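Local structure of exonuclease VapC9 (Pyrobaculum aerophilum, 1V8P) at residues M26-L31 against K53-H58; L31-A36 against L131-R136; S35-L40 against K88-F93. The protein probably acts as the magnesium-dependent ribonuclease toxin of a type II toxin-antitoxin system, and slowly degrades single-stranded DNA as an exonuclease. The protein carries 1 engineered substitution. One frame throughout, in Å; residues are numbered along the deposited sequence.

Interaction 1: M26-L31 against K53-H58; sequences MAVEYL and KLAILH. Engineered in segment 26-31: Ala27 (natural residue Pro).
Tyr30 and Leu54 are partners on one face of the sheet, where the tyrosine ring and the leucine branch meet at a slant: Leu54 CD1 comes to 3.5 Å from Tyr30 CD1, while Lys53 O sits at the edge of the ring, near its plane. The next pair, Leu31 and Ala55, points to the other face. There, with Leu31 CG anti to the backbone N (chi1 174°), the branch turns toward 53-58, and CD1 meets Leu57 CD2 at 3.7 Å, the two leucines crossing at about a right angle. Both also pack on Tyr120 and Val123 of helix 115-127. Val28 CG1 touches the methyl of Ala55 at 3.6 Å. At the outer end the chains of Glu29 and Lys53 run alongside each other in the same direction, but their charged atoms OE2 and NZ stay 4.7 Å apart, and the ammonium group is bonded instead to Gln158. The backbone supplies the polar grip. Lys53 O accepts both Glu29 N at 2.8 Å and Tyr30 N at 2.9 Å, the second bond the straighter at 170°, and Ala55 N gives to Tyr30 O at 2.8 Å. The bridges Tyr30-Leu54 and Leu31-Ala55 pair strands 30-32 and 54-56 in parallel; the chain between them passes through helices 34-40 and 44-48, a beta-alpha-beta crossover in the parallel sheet of the PIN domain.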
loop_
_atom_site.group_PDB
_atom_site.type_symbol
_atom_site.label_atom_id
_atom_site.label_comp_id
_atom_site.label_asym_id
_atom_site.label_seq_id
_atom_site.Cartn_x
_atom_site.Cartn_y
_atom_site.Cartn_z
ATOM N N MET C 26 20.205 -16.826 21.238
ATOM C CA MET C 26 20.740 -15.739 22.058
ATOM C C MET C 26 22.088 -15.204 21.592
ATOM O O MET C 26 22.722 -14.411 22.289
ATOM C CB MET C 26 20.845 -16.195 23.522
ATOM N N ALA C 27 22.538 -15.646 20.426
ATOM C CA ALA C 27 23.796 -15.165 19.871
ATOM C C ALA C 27 23.424 -14.072 18.869
ATOM O O ALA C 27 24.269 -13.571 18.123
ATOM C CB ALA C 27 24.527 -16.297 19.167
ATOM N N VAL C 28 22.147 -13.702 18.870
ATOM C CA VAL C 28 21.641 -12.687 17.963
ATOM C C VAL C 28 21.986 -11.276 18.422
ATOM O O VAL C 28 21.744 -10.913 19.571
ATOM C CB VAL C 28 20.104 -12.813 17.810
ATOM C CG1 VAL C 28 19.573 -11.749 16.854
ATOM C CG2 VAL C 28 19.756 -14.195 17.310
ATOM N N GLU C 29 22.550 -10.481 17.515
ATOM C CA GLU C 29 22.921 -9.093 17.804
ATOM C C GLU C 29 22.138 -8.143 16.884
ATOM O O GLU C 29 21.887 -6.985 17.228
ATOM C CB GLU C 29 24.428 -8.887 17.581
ATOM C CG GLU C 29 25.357 -9.537 18.603
ATOM C CD GLU C 29 26.817 -9.604 18.129
ATOM O OE1 GLU C 29 27.353 -8.579 17.648
ATOM O OE2 GLU C 29 27.438 -10.688 18.239
ATOM N N TYR C 30 21.738 -8.636 15.721
ATOM C CA TYR C 30 21.008 -7.794 14.782
ATOM C C TYR C 30 19.625 -8.285 14.330
ATOM O O TYR C 30 19.407 -9.484 14.133
ATOM C CB TYR C 30 21.851 -7.564 13.532
ATOM C CG TYR C 30 23.254 -7.106 13.800
ATOM C CD1 TYR C 30 24.300 -8.023 13.943
ATOM C CD2 TYR C 30 23.545 -5.748 13.910
ATOM C CE1 TYR C 30 25.604 -7.593 14.184
ATOM C CE2 TYR C 30 24.841 -5.304 14.151
ATOM C CZ TYR C 30 25.868 -6.228 14.283
ATOM O OH TYR C 30 27.154 -5.766 14.480
ATOM N N LEU C 31 18.702 -7.335 14.181
ATOM C CA LEU C 31 17.357 -7.593 13.679
ATOM C C LEU C 31 17.384 -6.979 12.277
ATOM O O LEU C 31 17.605 -5.770 12.136
ATOM C CB LEU C 31 16.289 -6.882 14.519
ATOM C CG LEU C 31 14.866 -6.991 13.951
ATOM C CD1 LEU C 31 14.464 -8.457 13.870
ATOM C CD2 LEU C 31 13.878 -6.232 14.820
ATOM N N LYS C 53 24.312 -14.349 14.134
ATOM C CA LYS C 53 24.188 -13.019 14.698
ATOM C C LYS C 53 22.986 -12.231 14.181
ATOM O O LYS C 53 22.549 -11.274 14.825
ATOM C CB LYS C 53 25.482 -12.238 14.458
ATOM C CG LYS C 53 26.528 -12.524 15.514
ATOM C CD LYS C 53 27.786 -11.675 15.385
ATOM C CE LYS C 53 28.719 -12.224 14.326
ATOM N NZ LYS C 53 30.154 -12.003 14.679
ATOM N N LEU C 54 22.443 -12.648 13.039
ATOM C CA LEU C 54 21.297 -11.960 12.439
ATOM C C LEU C 54 19.964 -12.664 12.608
ATOM O O LEU C 54 19.885 -13.882 12.617
ATOM C CB LEU C 54 21.510 -11.741 10.940
ATOM C CG LEU C 54 22.841 -11.229 10.397
ATOM C CD1 LEU C 54 23.447 -10.200 11.351
ATOM C CD2 LEU C 54 23.766 -12.425 10.198
ATOM N N ALA C 55 18.910 -11.866 12.724
ATOM C CA ALA C 55 17.558 -12.386 12.855
ATOM C C ALA C 55 16.562 -11.509 12.089
ATOM O O ALA C 55 16.876 -10.393 11.691
ATOM C CB ALA C 55 17.172 -12.466 14.317
ATOM N N ILE C 56 15.366 -12.047 11.887
ATOM C CA ILE C 56 14.273 -11.375 11.193
ATOM C C ILE C 56 13.032 -11.701 11.984
ATOM O O ILE C 56 13.077 -12.464 12.946
ATOM C CB ILE C 56 14.028 -11.938 9.760
ATOM C CG1 ILE C 56 13.738 -13.442 9.850
ATOM C CG2 ILE C 56 15.194 -11.609 8.841
ATOM C CD1 ILE C 56 13.720 -14.161 8.530
ATOM N N LEU C 57 11.917 -11.122 11.577
ATOM C CA LEU C 57 10.654 -11.394 12.228
ATOM C C LEU C 57 9.893 -12.253 11.212
ATOM O O LEU C 57 10.317 -12.363 10.062
ATOM C CB LEU C 57 9.899 -10.086 12.477
ATOM C CG LEU C 57 10.526 -8.961 13.303
ATOM C CD1 LEU C 57 9.495 -7.842 13.486
ATOM C CD2 LEU C 57 10.946 -9.469 14.646
ATOM N N HIS C 58 8.788 -12.875 11.602
ATOM C CA HIS C 58 8.039 -13.657 10.622
ATOM C C HIS C 58 7.609 -12.693 9.506
ATOM O O HIS C 58 7.658 -13.030 8.315
ATOM C CB HIS C 58 6.793 -14.277 11.255
ATOM C CG HIS C 58 7.073 -15.442 12.149
ATOM N ND1 HIS C 58 7.448 -16.683 11.668
ATOM C CD2 HIS C 58 7.029 -15.558 13.497
ATOM C CE1 HIS C 58 7.622 -17.510 12.682
ATOM N NE2 HIS C 58 7.374 -16.853 13.803
#

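Interaction 2: L31-A36 against L131-R136; sequences LVDASA and LVTQDR
Ser35 OG takes part in two bonds, one across the contact and one within its own segment: it accepts Gln134 N at 2.7 Å and gives its own proton to Asp33 OD1 at 3.1 Å. A chi1 of 83° places this hydroxyl between the backbone N and the carbonyl carbon, within reach of Gln134 N and Asp33 OD1. Asp33 OD1 is itself doubly engaged, taking the serine through its syn lone pair and Ala36 N nearly head-on at 2.9 Å; the latter bond caps helix 34-40, with Asp33 as the N-cap. The other carboxylate oxygen, OD2, receives Thr133 OG1 at 3.0 Å from above the carboxylate plane, 43° out of it. Bonds to OD1 from its own segment and to OD2 from 131-136 limit the rotation of the carboxylate; Thr133 OG1 also accepts Asp135 N at 3.0 Å, an ST turn that helps place the hydroxyl. Behind this polar cluster the strands pair in parallel: Val132 N gives to Leu31 O at 2.7 Å, almost linear at 175°, and Asp33 N to Val132 O at 3.1 Å. The Ala36 methyl closes the apolar side against Val132 CG1. Asp135, N-cap of the following helix, has its OD2 in a salt bridge with Arg73 of a neighbouring subunit and close to Asp117 OD1. Asp33 and Asp135 follow the C-terminal ends of parallel strands 30-32 and 130-132, and Asp117 comes in from helix 115-127; the three are the predicted magnesium ligands, consistent with the acidic metal site of PIN-domain nucleases.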
loop_
_atom_site.group_PDB
_atom_site.type_symbol
_atom_site.label_atom_id
_atom_site.label_comp_id
_atom_site.label_asym_id
_atom_site.label_seq_id
_atom_site.Cartn_x
_atom_site.Cartn_y
_atom_site.Cartn_z
ATOM N N LEU C 31 18.702 -7.335 14.181
ATOM C CA LEU C 31 17.357 -7.593 13.679
ATOM C C LEU C 31 17.384 -6.979 12.277
ATOM O O LEU C 31 17.605 -5.770 12.136
ATOM C CB LEU C 31 16.289 -6.882 14.519
ATOM C CG LEU C 31 14.866 -6.991 13.951
ATOM C CD1 LEU C 31 14.464 -8.457 13.870
ATOM C CD2 LEU C 31 13.878 -6.232 14.820
ATOM N N VAL C 32 17.176 -7.805 11.255
ATOM C CA VAL C 32 17.201 -7.349 9.865
ATOM C C VAL C 32 15.801 -7.201 9.290
ATOM O O VAL C 32 14.969 -8.085 9.468
ATOM C CB VAL C 32 17.991 -8.345 8.986
ATOM C CG1 VAL C 32 17.965 -7.909 7.551
ATOM C CG2 VAL C 32 19.415 -8.453 9.476
ATOM N N ASP C 33 15.529 -6.095 8.600
ATOM C CA ASP C 33 14.195 -5.912 8.022
ATOM C C ASP C 33 14.181 -6.181 6.504
ATOM O O ASP C 33 15.229 -6.402 5.888
ATOM C CB ASP C 33 13.627 -4.517 8.373
ATOM C CG ASP C 33 14.063 -3.424 7.412
ATOM O OD1 ASP C 33 15.003 -3.627 6.612
ATOM O OD2 ASP C 33 13.453 -2.338 7.480
ATOM N N ALA C 34 12.985 -6.184 5.917
ATOM C CA ALA C 34 12.822 -6.476 4.504
ATOM C C ALA C 34 13.726 -5.677 3.575
ATOM O O ALA C 34 14.336 -6.253 2.668
ATOM C CB ALA C 34 11.359 -6.300 4.096
ATOM N N SER C 35 13.823 -4.365 3.786
ATOM C CA SER C 35 14.670 -3.574 2.908
ATOM C C SER C 35 16.137 -3.967 3.032
ATOM O O SER C 35 16.854 -3.982 2.033
ATOM C CB SER C 35 14.505 -2.078 3.185
ATOM O OG SER C 35 15.301 -1.661 4.272
ATOM N N ALA C 36 16.586 -4.290 4.247
ATOM C CA ALA C 36 17.979 -4.686 4.469
ATOM C C ALA C 36 18.223 -6.083 3.923
ATOM O O ALA C 36 19.197 -6.330 3.202
ATOM C CB ALA C 36 18.308 -4.664 5.950
ATOM N N LEU C 131 18.947 -2.689 14.960
ATOM C CA LEU C 131 18.090 -2.814 13.796
ATOM C C LEU C 131 18.882 -2.491 12.526
ATOM O O LEU C 131 19.502 -1.433 12.423
ATOM C CB LEU C 131 16.899 -1.846 13.893
ATOM C CG LEU C 131 15.614 -2.116 13.083
ATOM C CD1 LEU C 131 14.901 -0.802 12.799
ATOM C CD2 LEU C 131 15.917 -2.803 11.785
ATOM N N VAL C 132 18.877 -3.406 11.567
ATOM C CA VAL C 132 19.531 -3.135 10.294
ATOM C C VAL C 132 18.369 -2.889 9.304
ATOM O O VAL C 132 17.489 -3.733 9.117
ATOM C CB VAL C 132 20.413 -4.314 9.830
ATOM C CG1 VAL C 132 21.243 -3.887 8.613
ATOM C CG2 VAL C 132 21.345 -4.749 10.976
ATOM N N THR C 133 18.353 -1.705 8.709
ATOM C CA THR C 133 17.302 -1.317 7.783
ATOM C C THR C 133 17.894 -0.414 6.716
ATOM O O THR C 133 18.939 0.194 6.907
ATOM C CB THR C 133 16.162 -0.549 8.528
ATOM O OG1 THR C 133 15.243 0.015 7.585
ATOM C CG2 THR C 133 16.740 0.566 9.382
ATOM N N GLN C 134 17.214 -0.326 5.588
ATOM C CA GLN C 134 17.698 0.500 4.510
ATOM C C GLN C 134 16.836 1.758 4.438
ATOM O O GLN C 134 17.156 2.687 3.695
ATOM C CB GLN C 134 17.638 -0.295 3.202
ATOM C CG GLN C 134 18.705 0.061 2.193
ATOM C CD GLN C 134 20.093 -0.282 2.670
ATOM O OE1 GLN C 134 20.261 -0.936 3.681
ATOM N NE2 GLN C 134 21.095 0.155 1.937
ATOM N N ASP C 135 15.762 1.780 5.237
ATOM C CA ASP C 135 14.796 2.895 5.307
ATOM C C ASP C 135 15.272 4.061 6.189
ATOM O O ASP C 135 15.375 3.931 7.407
ATOM C CB ASP C 135 13.435 2.361 5.810
ATOM C CG ASP C 135 12.372 3.458 5.956
ATOM O OD1 ASP C 135 12.667 4.639 5.702
ATOM O OD2 ASP C 135 11.230 3.138 6.333
ATOM N N ARG C 136 15.545 5.200 5.561
ATOM C CA ARG C 136 16.030 6.384 6.273
ATOM C C ARG C 136 15.152 6.787 7.452
ATOM O O ARG C 136 15.652 7.142 8.515
ATOM C CB ARG C 136 16.152 7.583 5.323
ATOM C CG ARG C 136 17.029 7.362 4.094
ATOM C CD ARG C 136 18.381 6.828 4.480
ATOM N NE ARG C 136 18.677 5.559 3.827
ATOM C CZ ARG C 136 19.845 4.930 3.932
ATOM N NH1 ARG C 136 20.817 5.466 4.668
ATOM N NH2 ARG C 136 20.049 3.777 3.298
#

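Interaction 3: S35-L40 against K88-F93; sequences SALYAL and KVLSSF
Leu37 and Leu90 mark the closest backbone approach, with their CA atoms 8.0 Å apart, a spacing that leaves the meeting to side chains. Segment 35-40 is helical throughout, as the bond from Leu40 N to Ala36 O bears out, whereas 88-93 begins in helix 79-91 and leaves helical geometry by Phe93, where the chain has turned extended (psi 150°). Leu37 is the hub of the contact. With CG anti to the backbone N (chi1 -176°), its isobutyl group reaches across to three residues. CD2 lies over one face of the Phe93 ring, 4.0 Å from the ring centroid and 29° off the normal, which is a CH-pi contact centred toward CE1 and CZ. The same methyl meets Val89 CG1 at 4.1 Å. Leu90 crosses Leu37 at about a right angle and brings CD2 to 3.7 Å from Leu37 CG. Leu40 adds a lighter touch, CD1 approaching Phe93 CZ at the ring edge, at 4.3 Å. Val89 O lies at the edge too, in the plane of the ring. Every side chain that touches is buried and apolar. Around this cluster, Trp47 of helix 44-48 meets the Phe93 ring and binds Leu40 O through its NE1, Leu54 and Ile56 of strand 54-56 pack on Phe93, Val148 of helix 148-156 packs on Leu40, and Leu90 also reaches Leu101 of a neighbouring subunit.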
loop_
_atom_site.group_PDB
_atom_site.type_symbol
_atom_site.label_atom_id
_atom_site.label_comp_id
_atom_site.label_asym_id
_atom_site.label_seq_id
_atom_site.Cartn_x
_atom_site.Cartn_y
_atom_site.Cartn_z
ATOM N N SER C 35 13.823 -4.365 3.786
ATOM C CA SER C 35 14.670 -3.574 2.908
ATOM C C SER C 35 16.137 -3.967 3.032
ATOM O O SER C 35 16.854 -3.982 2.033
ATOM C CB SER C 35 14.505 -2.078 3.185
ATOM O OG SER C 35 15.301 -1.661 4.272
ATOM N N ALA C 36 16.586 -4.290 4.247
ATOM C CA ALA C 36 17.979 -4.686 4.469
ATOM C C ALA C 36 18.223 -6.083 3.923
ATOM O O ALA C 36 19.197 -6.330 3.202
ATOM C CB ALA C 36 18.308 -4.664 5.950
ATOM N N LEU C 37 17.330 -6.994 4.307
ATOM C CA LEU C 37 17.388 -8.378 3.872
ATOM C C LEU C 37 17.560 -8.374 2.359
ATOM O O LEU C 37 18.404 -9.085 1.815
ATOM C CB LEU C 37 16.092 -9.095 4.275
ATOM C CG LEU C 37 15.884 -10.594 4.032
ATOM C CD1 LEU C 37 15.741 -10.879 2.551
ATOM C CD2 LEU C 37 17.036 -11.357 4.626
ATOM N N TYR C 38 16.770 -7.549 1.684
ATOM C CA TYR C 38 16.848 -7.456 0.237
ATOM C C TYR C 38 18.243 -7.056 -0.243
ATOM O O TYR C 38 18.747 -7.613 -1.202
ATOM C CB TYR C 38 15.816 -6.458 -0.292
ATOM C CG TYR C 38 14.968 -7.016 -1.412
ATOM C CD1 TYR C 38 14.019 -8.010 -1.164
ATOM C CD2 TYR C 38 15.126 -6.565 -2.723
ATOM C CE1 TYR C 38 13.245 -8.541 -2.196
ATOM C CE2 TYR C 38 14.360 -7.086 -3.759
ATOM C CZ TYR C 38 13.422 -8.072 -3.493
ATOM O OH TYR C 38 12.659 -8.586 -4.524
ATOM N N ALA C 39 18.871 -6.086 0.408
ATOM C CA ALA C 39 20.212 -5.676 -0.013
ATOM C C ALA C 39 21.195 -6.821 0.257
ATOM O O ALA C 39 21.985 -7.198 -0.607
ATOM C CB ALA C 39 20.648 -4.414 0.740
ATOM N N LEU C 40 21.123 -7.373 1.462
ATOM C CA LEU C 40 21.977 -8.473 1.876
ATOM C C LEU C 40 21.921 -9.672 0.930
ATOM O O LEU C 40 22.912 -10.396 0.778
ATOM C CB LEU C 40 21.578 -8.927 3.283
ATOM C CG LEU C 40 21.894 -7.961 4.424
ATOM C CD1 LEU C 40 21.197 -8.412 5.706
ATOM C CD2 LEU C 40 23.404 -7.879 4.607
ATOM N N LYS C 88 16.341 -19.249 0.106
ATOM C CA LYS C 88 17.531 -19.781 0.773
ATOM C C LYS C 88 18.107 -18.720 1.698
ATOM O O LYS C 88 18.470 -19.000 2.838
ATOM C CB LYS C 88 18.596 -20.218 -0.259
ATOM C CG LYS C 88 18.097 -21.221 -1.289
ATOM C CD LYS C 88 19.086 -22.354 -1.500
ATOM C CE LYS C 88 18.605 -23.355 -2.549
ATOM N NZ LYS C 88 18.666 -22.761 -3.919
ATOM N N VAL C 89 18.191 -17.501 1.188
ATOM C CA VAL C 89 18.690 -16.378 1.963
ATOM C C VAL C 89 17.871 -16.250 3.248
ATOM O O VAL C 89 18.429 -16.110 4.325
ATOM C CB VAL C 89 18.582 -15.083 1.168
ATOM C CG1 VAL C 89 18.894 -13.901 2.061
ATOM C CG2 VAL C 89 19.527 -15.136 -0.027
ATOM N N LEU C 90 16.552 -16.320 3.137
ATOM C CA LEU C 90 15.709 -16.199 4.319
ATOM C C LEU C 90 15.870 -17.356 5.284
ATOM O O LEU C 90 15.727 -17.184 6.490
ATOM C CB LEU C 90 14.230 -16.079 3.932
ATOM C CG LEU C 90 13.786 -14.728 3.383
ATOM C CD1 LEU C 90 12.349 -14.820 2.885
ATOM C CD2 LEU C 90 13.901 -13.678 4.474
ATOM N N SER C 91 16.163 -18.539 4.765
ATOM C CA SER C 91 16.307 -19.698 5.631
ATOM C C SER C 91 17.519 -19.573 6.553
ATOM O O SER C 91 17.579 -20.218 7.596
ATOM C CB SER C 91 16.431 -20.967 4.788
ATOM O OG SER C 91 17.674 -21.022 4.113
ATOM N N SER C 92 18.477 -18.731 6.171
ATOM C CA SER C 92 19.695 -18.536 6.953
ATOM C C SER C 92 19.535 -17.751 8.250
ATOM O O SER C 92 20.422 -17.779 9.101
ATOM C CB SER C 92 20.757 -17.842 6.101
ATOM O OG SER C 92 20.973 -18.545 4.892
ATOM N N PHE C 93 18.407 -17.063 8.404
ATOM C CA PHE C 93 18.164 -16.231 9.574
ATOM C C PHE C 93 17.340 -16.846 10.665
ATOM O O PHE C 93 16.472 -17.665 10.404
ATOM C CB PHE C 93 17.476 -14.932 9.164
ATOM C CG PHE C 93 18.314 -14.047 8.298
ATOM C CD1 PHE C 93 18.642 -14.423 7.006
ATOM C CD2 PHE C 93 18.769 -12.822 8.775
ATOM C CE1 PHE C 93 19.412 -13.590 6.195
ATOM C CE2 PHE C 93 19.536 -11.990 7.975
ATOM C CZ PHE C 93 19.857 -12.374 6.685
#

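In the fold
All three contacts are mostly buried, and they grow from one continuous piece of chain, strand 30-32 running into helix 34-40. Interactions 1 and 2 share Leu31 and flank the strand with its two parallel neighbours, 54-56 and 130-132; only interaction 1 frays to exposed residues, at Ala27, an engineered residue, and Glu29. Interaction 2, nearest the centre of the chain, turns polar where the strands end, as fits a predicted metal site, while interaction 3 is wholly apolar. Val32 joins them: its CG2 packs on Leu54 of interaction 1 and Phe93 of interaction 3, and its CG1 meets Leu40, so helix and sheet form one core.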